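Ras-3 from Cryphonectria parasitica (Cryphonectria parasitica, PDB 4KU4) is a small G protein of the Ras family, with a P-loop fold, and binds guanosine-5'-diphosphate. Local coordinates at residues P134-K146 / A185-K197. Residues are numbered along the deposited sequence; the frame is centred on the assembly and turned at random.
Sequences PFAPSLVVLVGNK and AFFSVVRADRRRK. With GDP (guanosine-5'-diphosphate), chain C.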
loop_
_atom_site.group_PDB
_atom_site.type_symbol
_atom_site.label_atom_id
_atom_site.label_comp_id
_atom_site.label_asym_id
_atom_site.label_seq_id
_atom_site.Cartn_x
_atom_site.Cartn_y
_atom_site.Cartn_z
ATOM N N PRO A 134 5.579 15.975 11.204
ATOM C CA PRO A 134 5.725 15.938 9.744
ATOM C C PRO A 134 5.648 14.522 9.176
ATOM O O PRO A 134 5.843 13.544 9.899
ATOM C CB PRO A 134 7.131 16.501 9.525
ATOM C CG PRO A 134 7.858 16.165 10.769
ATOM C CD PRO A 134 6.850 16.305 11.871
ATOM N N PHE A 135 5.369 14.424 7.882
ATOM C CA PHE A 135 5.352 13.134 7.205
ATOM C C PHE A 135 6.727 12.478 7.278
ATOM O O PHE A 135 7.751 13.160 7.267
ATOM C CB PHE A 135 4.925 13.305 5.743
ATOM C CG PHE A 135 4.590 12.017 5.055
ATOM C CD1 PHE A 135 5.500 11.415 4.210
ATOM C CD2 PHE A 135 3.370 11.395 5.270
ATOM C CE1 PHE A 135 5.199 10.228 3.579
ATOM C CE2 PHE A 135 3.067 10.197 4.642
ATOM C CZ PHE A 135 3.983 9.616 3.799
ATOM N N ALA A 136 6.739 11.149 7.347
ATOM C CA ALA A 136 7.980 10.382 7.375
ATOM C C ALA A 136 7.871 9.160 6.461
ATOM O O ALA A 136 6.777 8.637 6.260
ATOM C CB ALA A 136 8.297 9.947 8.797
ATOM N N PRO A 137 9.006 8.696 5.918
ATOM C CA PRO A 137 8.999 7.545 5.008
ATOM C C PRO A 137 8.420 6.280 5.626
ATOM O O PRO A 137 8.004 5.406 4.873
ATOM C CB PRO A 137 10.485 7.329 4.694
ATOM C CG PRO A 137 11.122 8.627 4.938
ATOM C CD PRO A 137 10.360 9.252 6.082
ATOM N N SER A 138 8.394 6.175 6.954
ATOM C CA SER A 138 7.827 4.988 7.586
ATOM C C SER A 138 6.304 4.897 7.414
ATOM O O SER A 138 5.710 3.861 7.697
ATOM C CB SER A 138 8.202 4.922 9.077
ATOM O OG SER A 138 7.755 6.077 9.765
ATOM N N LEU A 139 5.675 5.969 6.932
ATOM C CA LEU A 139 4.223 5.956 6.721
ATOM C C LEU A 139 3.882 5.376 5.354
ATOM O O LEU A 139 2.721 5.362 4.925
ATOM C CB LEU A 139 3.625 7.367 6.880
ATOM C CG LEU A 139 3.839 7.996 8.262
ATOM C CD1 LEU A 139 3.073 9.285 8.424
ATOM C CD2 LEU A 139 3.433 7.013 9.349
ATOM N N VAL A 140 4.914 4.902 4.669
ATOM C CA VAL A 140 4.764 4.250 3.384
ATOM C C VAL A 140 5.212 2.804 3.496
ATOM O O VAL A 140 6.174 2.499 4.198
ATOM C CB VAL A 140 5.639 4.934 2.305
ATOM C CG1 VAL A 140 5.499 4.223 0.987
ATOM C CG2 VAL A 140 5.258 6.400 2.176
ATOM N N VAL A 141 4.517 1.913 2.809
ATOM C CA VAL A 141 5.013 0.545 2.685
ATOM C C VAL A 141 5.095 0.170 1.214
ATOM O O VAL A 141 4.150 0.389 0.450
ATOM C CB VAL A 141 4.184 -0.500 3.504
ATOM C CG1 VAL A 141 2.717 -0.497 3.108
ATOM C CG2 VAL A 141 4.796 -1.914 3.360
ATOM N N LEU A 142 6.249 -0.350 0.806
ATOM C CA LEU A 142 6.395 -0.895 -0.534
ATOM C C LEU A 142 5.984 -2.348 -0.496
ATOM O O LEU A 142 6.497 -3.114 0.318
ATOM C CB LEU A 142 7.840 -0.817 -0.998
ATOM C CG LEU A 142 8.479 0.521 -1.343
ATOM C CD1 LEU A 142 9.961 0.254 -1.452
ATOM C CD2 LEU A 142 7.927 1.101 -2.653
ATOM N N VAL A 143 5.080 -2.727 -1.391
ATOM C CA VAL A 143 4.542 -4.080 -1.403
ATOM C C VAL A 143 4.941 -4.815 -2.670
ATOM O O VAL A 143 4.643 -4.371 -3.773
ATOM C CB VAL A 143 3.005 -4.074 -1.276
ATOM C CG1 VAL A 143 2.422 -5.465 -1.539
ATOM C CG2 VAL A 143 2.571 -3.555 0.089
ATOM N N GLY A 144 5.635 -5.931 -2.519
ATOM C CA GLY A 144 5.960 -6.774 -3.666
ATOM C C GLY A 144 4.879 -7.830 -3.800
ATOM O O GLY A 144 4.915 -8.835 -3.097
ATOM N N ASN A 145 3.926 -7.602 -4.706
ATOM C CA ASN A 145 2.762 -8.478 -4.829
ATOM C C ASN A 145 2.982 -9.559 -5.877
ATOM O O ASN A 145 3.916 -9.475 -6.675
ATOM C CB ASN A 145 1.511 -7.666 -5.165
ATOM C CG ASN A 145 0.231 -8.497 -5.071
ATOM O OD1 ASN A 145 0.046 -9.265 -4.125
ATOM N ND2 ASN A 145 -0.668 -8.322 -6.040
ATOM N N LYS A 146 2.116 -10.571 -5.843
ATOM C CA LYS A 146 2.176 -11.743 -6.714
ATOM C C LYS A 146 3.348 -12.650 -6.344
ATOM O O LYS A 146 3.982 -13.254 -7.209
ATOM C CB LYS A 146 2.216 -11.355 -8.203
ATOM C CG LYS A 146 1.280 -10.220 -8.610
ATOM C CD LYS A 146 0.884 -10.324 -10.073
ATOM C CE LYS A 146 0.026 -9.127 -10.502
ATOM N NZ LYS A 146 -0.063 -9.024 -11.989
ATOM N N ALA A 185 0.854 -6.279 5.493
ATOM C CA ALA A 185 1.249 -5.172 4.635
ATOM C C ALA A 185 0.487 -3.895 4.988
ATOM O O ALA A 185 1.102 -2.861 5.250
ATOM C CB ALA A 185 1.031 -5.532 3.203
ATOM N N PHE A 186 -0.844 -3.962 4.982
ATOM C CA PHE A 186 -1.663 -2.795 5.308
ATOM C C PHE A 186 -1.469 -2.317 6.744
ATOM O O PHE A 186 -1.384 -1.113 6.994
ATOM C CB PHE A 186 -3.154 -3.080 5.086
ATOM C CG PHE A 186 -3.568 -3.084 3.642
ATOM C CD1 PHE A 186 -3.942 -1.903 3.016
ATOM C CD2 PHE A 186 -3.622 -4.266 2.915
ATOM C CE1 PHE A 186 -4.333 -1.891 1.700
ATOM C CE2 PHE A 186 -4.023 -4.254 1.588
ATOM C CZ PHE A 186 -4.374 -3.059 0.981
ATOM N N PHE A 187 -1.428 -3.249 7.697
ATOM C CA PHE A 187 -1.306 -2.840 9.088
ATOM C C PHE A 187 0.076 -2.250 9.390
ATOM O O PHE A 187 0.244 -1.525 10.364
ATOM C CB PHE A 187 -1.578 -4.013 10.035
ATOM C CG PHE A 187 -2.965 -4.574 9.943
ATOM C CD1 PHE A 187 -3.939 -3.979 9.155
ATOM C CD2 PHE A 187 -3.296 -5.707 10.660
ATOM C CE1 PHE A 187 -5.217 -4.508 9.082
ATOM C CE2 PHE A 187 -4.569 -6.243 10.592
ATOM C CZ PHE A 187 -5.533 -5.638 9.806
ATOM N N SER A 188 1.059 -2.547 8.547
ATOM C CA SER A 188 2.420 -2.095 8.804
ATOM C C SER A 188 2.522 -0.580 8.914
ATOM O O SER A 188 3.284 -0.065 9.730
ATOM C CB SER A 188 3.407 -2.639 7.754
ATOM O OG SER A 188 3.213 -2.043 6.476
ATOM N N VAL A 189 1.753 0.142 8.105
ATOM C CA VAL A 189 1.874 1.594 8.123
ATOM C C VAL A 189 1.131 2.197 9.305
ATOM O O VAL A 189 1.513 3.251 9.822
ATOM C CB VAL A 189 1.427 2.232 6.801
ATOM C CG1 VAL A 189 2.529 2.063 5.742
ATOM C CG2 VAL A 189 0.114 1.646 6.326
ATOM N N VAL A 190 0.077 1.525 9.748
ATOM C CA VAL A 190 -0.594 1.938 10.974
ATOM C C VAL A 190 0.340 1.731 12.167
ATOM O O VAL A 190 0.466 2.605 13.028
ATOM C CB VAL A 190 -1.886 1.138 11.222
ATOM C CG1 VAL A 190 -2.463 1.496 12.610
ATOM C CG2 VAL A 190 -2.900 1.388 10.084
ATOM N N ARG A 191 0.983 0.568 12.200
ATOM C CA ARG A 191 1.929 0.225 13.256
ATOM C C ARG A 191 3.070 1.229 13.300
ATOM O O ARG A 191 3.500 1.639 14.379
ATOM C CB ARG A 191 2.458 -1.191 13.061
ATOM C CG ARG A 191 1.437 -2.255 13.426
ATOM C CD ARG A 191 1.904 -3.663 13.158
ATOM N NE ARG A 191 0.922 -4.618 13.668
ATOM C CZ ARG A 191 0.470 -5.673 13.001
ATOM N NH1 ARG A 191 0.914 -5.929 11.785
ATOM N NH2 ARG A 191 -0.439 -6.478 13.558
ATOM N N ALA A 192 3.544 1.646 12.128
ATOM C CA ALA A 192 4.638 2.611 12.063
ATOM C C ALA A 192 4.216 3.981 12.598
ATOM O O ALA A 192 4.960 4.627 13.337
ATOM C CB ALA A 192 5.162 2.732 10.632
ATOM N N ASP A 193 3.017 4.416 12.225
ATOM C CA ASP A 193 2.478 5.694 12.686
ATOM C C ASP A 193 2.403 5.719 14.210
ATOM O O ASP A 193 2.752 6.709 14.845
ATOM C CB ASP A 193 1.094 5.941 12.077
ATOM C CG ASP A 193 0.541 7.306 12.418
ATOM O OD1 ASP A 193 1.344 8.249 12.601
ATOM O OD2 ASP A 193 -0.700 7.439 12.489
ATOM N N ARG A 194 1.966 4.613 14.797
ATOM C CA ARG A 194 1.897 4.521 16.251
ATOM C C ARG A 194 3.266 4.455 16.911
ATOM O O ARG A 194 3.456 4.963 18.013
ATOM C CB ARG A 194 1.097 3.299 16.658
ATOM C CG ARG A 194 -0.336 3.381 16.252
ATOM C CD ARG A 194 -1.054 2.109 16.662
ATOM N NE ARG A 194 -2.371 2.039 16.052
ATOM C CZ ARG A 194 -3.160 0.972 16.121
ATOM N NH1 ARG A 194 -2.755 -0.114 16.774
ATOM N NH2 ARG A 194 -4.337 0.991 15.523
ATOM N N ARG A 195 4.203 3.791 16.247
ATOM C CA ARG A 195 5.575 3.700 16.725
ATOM C C ARG A 195 6.167 5.104 16.875
ATOM O O ARG A 195 6.943 5.363 17.793
ATOM C CB ARG A 195 6.412 2.866 15.747
ATOM C CG ARG A 195 7.809 2.467 16.233
ATOM C CD ARG A 195 8.793 2.286 15.066
ATOM N NE ARG A 195 8.276 1.409 14.017
ATOM C CZ ARG A 195 8.538 1.557 12.721
ATOM N NH1 ARG A 195 8.021 0.722 11.826
ATOM N NH2 ARG A 195 9.313 2.552 12.315
ATOM N N ARG A 196 5.783 6.006 15.970
ATOM C CA ARG A 196 6.324 7.364 15.939
ATOM C C ARG A 196 5.942 8.223 17.135
ATOM O O ARG A 196 6.712 9.088 17.545
ATOM C CB ARG A 196 5.875 8.098 14.672
ATOM C CG ARG A 196 6.430 7.548 13.379
ATOM C CD ARG A 196 6.370 8.602 12.281
ATOM N NE ARG A 196 5.049 9.217 12.169
ATOM C CZ ARG A 196 4.847 10.436 11.680
ATOM N NH1 ARG A 196 3.616 10.938 11.598
ATOM N NH2 ARG A 196 5.888 11.155 11.282
ATOM N N LYS A 197 4.744 8.010 17.667
ATOM C CA LYS A 197 4.236 8.821 18.770
ATOM C C LYS A 197 5.181 8.810 19.969
ATOM O O LYS A 197 5.164 9.722 20.793
ATOM C CB LYS A 197 2.850 8.341 19.191
ATOM C CG LYS A 197 1.937 8.034 18.021
ATOM C CD LYS A 197 1.675 9.273 17.181
ATOM C CE LYS A 197 0.738 8.942 16.030
ATOM N NZ LYS A 197 -0.281 7.918 16.442
HETATM P PB GDP C . -4.431 -3.326 -10.366
HETATM O O1B GDP C . -5.650 -2.938 -9.562
HETATM O O2B GDP C . -3.174 -2.848 -9.645
HETATM O O3B GDP C . -4.502 -2.734 -11.759
HETATM O O3A GDP C . -4.377 -4.942 -10.459
HETATM P PA GDP C . -5.616 -5.988 -10.292
HETATM O O1A GDP C . -6.033 -6.155 -8.847
HETATM O O2A GDP C . -6.796 -5.635 -11.164
HETATM O "O5'" GDP C . -4.946 -7.364 -10.767
HETATM C "C5'" GDP C . -4.422 -7.450 -12.095
HETATM C "C4'" GDP C . -4.255 -8.924 -12.423
HETATM O "O4'" GDP C . -3.327 -9.451 -11.497
HETATM C "C3'" GDP C . -5.532 -9.721 -12.253
HETATM O "O3'" GDP C . -5.616 -10.721 -13.286
HETATM C "C2'" GDP C . -5.351 -10.398 -10.916
HETATM O "O2'" GDP C . -6.049 -11.640 -10.846
HETATM C "C1'" GDP C . -3.850 -10.604 -10.875
HETATM N N9 GDP C . -3.297 -10.622 -9.506
HETATM C C8 GDP C . -3.386 -9.646 -8.581
HETATM N N7 GDP C . -2.734 -10.005 -7.451
HETATM C C5 GDP C . -2.208 -11.225 -7.660
HETATM C C6 GDP C . -1.410 -12.188 -6.888
HETATM O O6 GDP C . -1.054 -11.924 -5.727
HETATM N N1 GDP C . -1.067 -13.343 -7.476
HETATM C C2 GDP C . -1.433 -13.661 -8.718
HETATM N N2 GDP C . -1.044 -14.862 -9.212
HETATM N N3 GDP C . -2.174 -12.827 -9.491
HETATM C C4 GDP C . -2.580 -11.627 -9.014
HETATM O O HOH W 1 7.720 4.474 12.868
#
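The C-terminal helix of the Ras fold lies against the central sheet, and here helix 185-196 runs roughly antiparallel to strand 140-145, their axes 7.8 Å apart at closest approach and at 156°. Val-189 fills the middle: its CG1, opposite the carbonyl carbon and beside its own backbone N (chi1 -78°), reaches the backbone where the 3-10 turn passes into the strand, 3.4 Å from Leu-139 O, and meets Val-141 CG1 at 3.7 Å. Ser-188 OG comes up against Val-141 at CB and CG2, each 3.5 Å away, while its hydrogen bond to Ala-185 O satisfies it within the helix. Ala-192 CB sits tightly on Ser-138 O at 3.2 Å, and a water donates to Ala-192 O beside Ser-138. Toward the helix's C-terminal end Arg-196, bent at chi3 (-50°), crosses Leu-139 at about a right angle; Leu-139 CD1 lies over one guanidinium face, offset toward its rim, and Arg-196 NH2 gives a nearly straight in-plane bond of 2.8 Å to Pro-134 O. A long salt bridge to Asp-193 probably helps to orient this group. Beyond Val-143, which touches Ala-185, the strand ends at Asn-145, beside GDP like Lys-146. Strand 88-94 flanks Leu-139 and Val-141, helix 98-118 packs on Phe-135 and Pro-137, and helix 182-196 rests Phe-187 and Val-190 on strand 60-67.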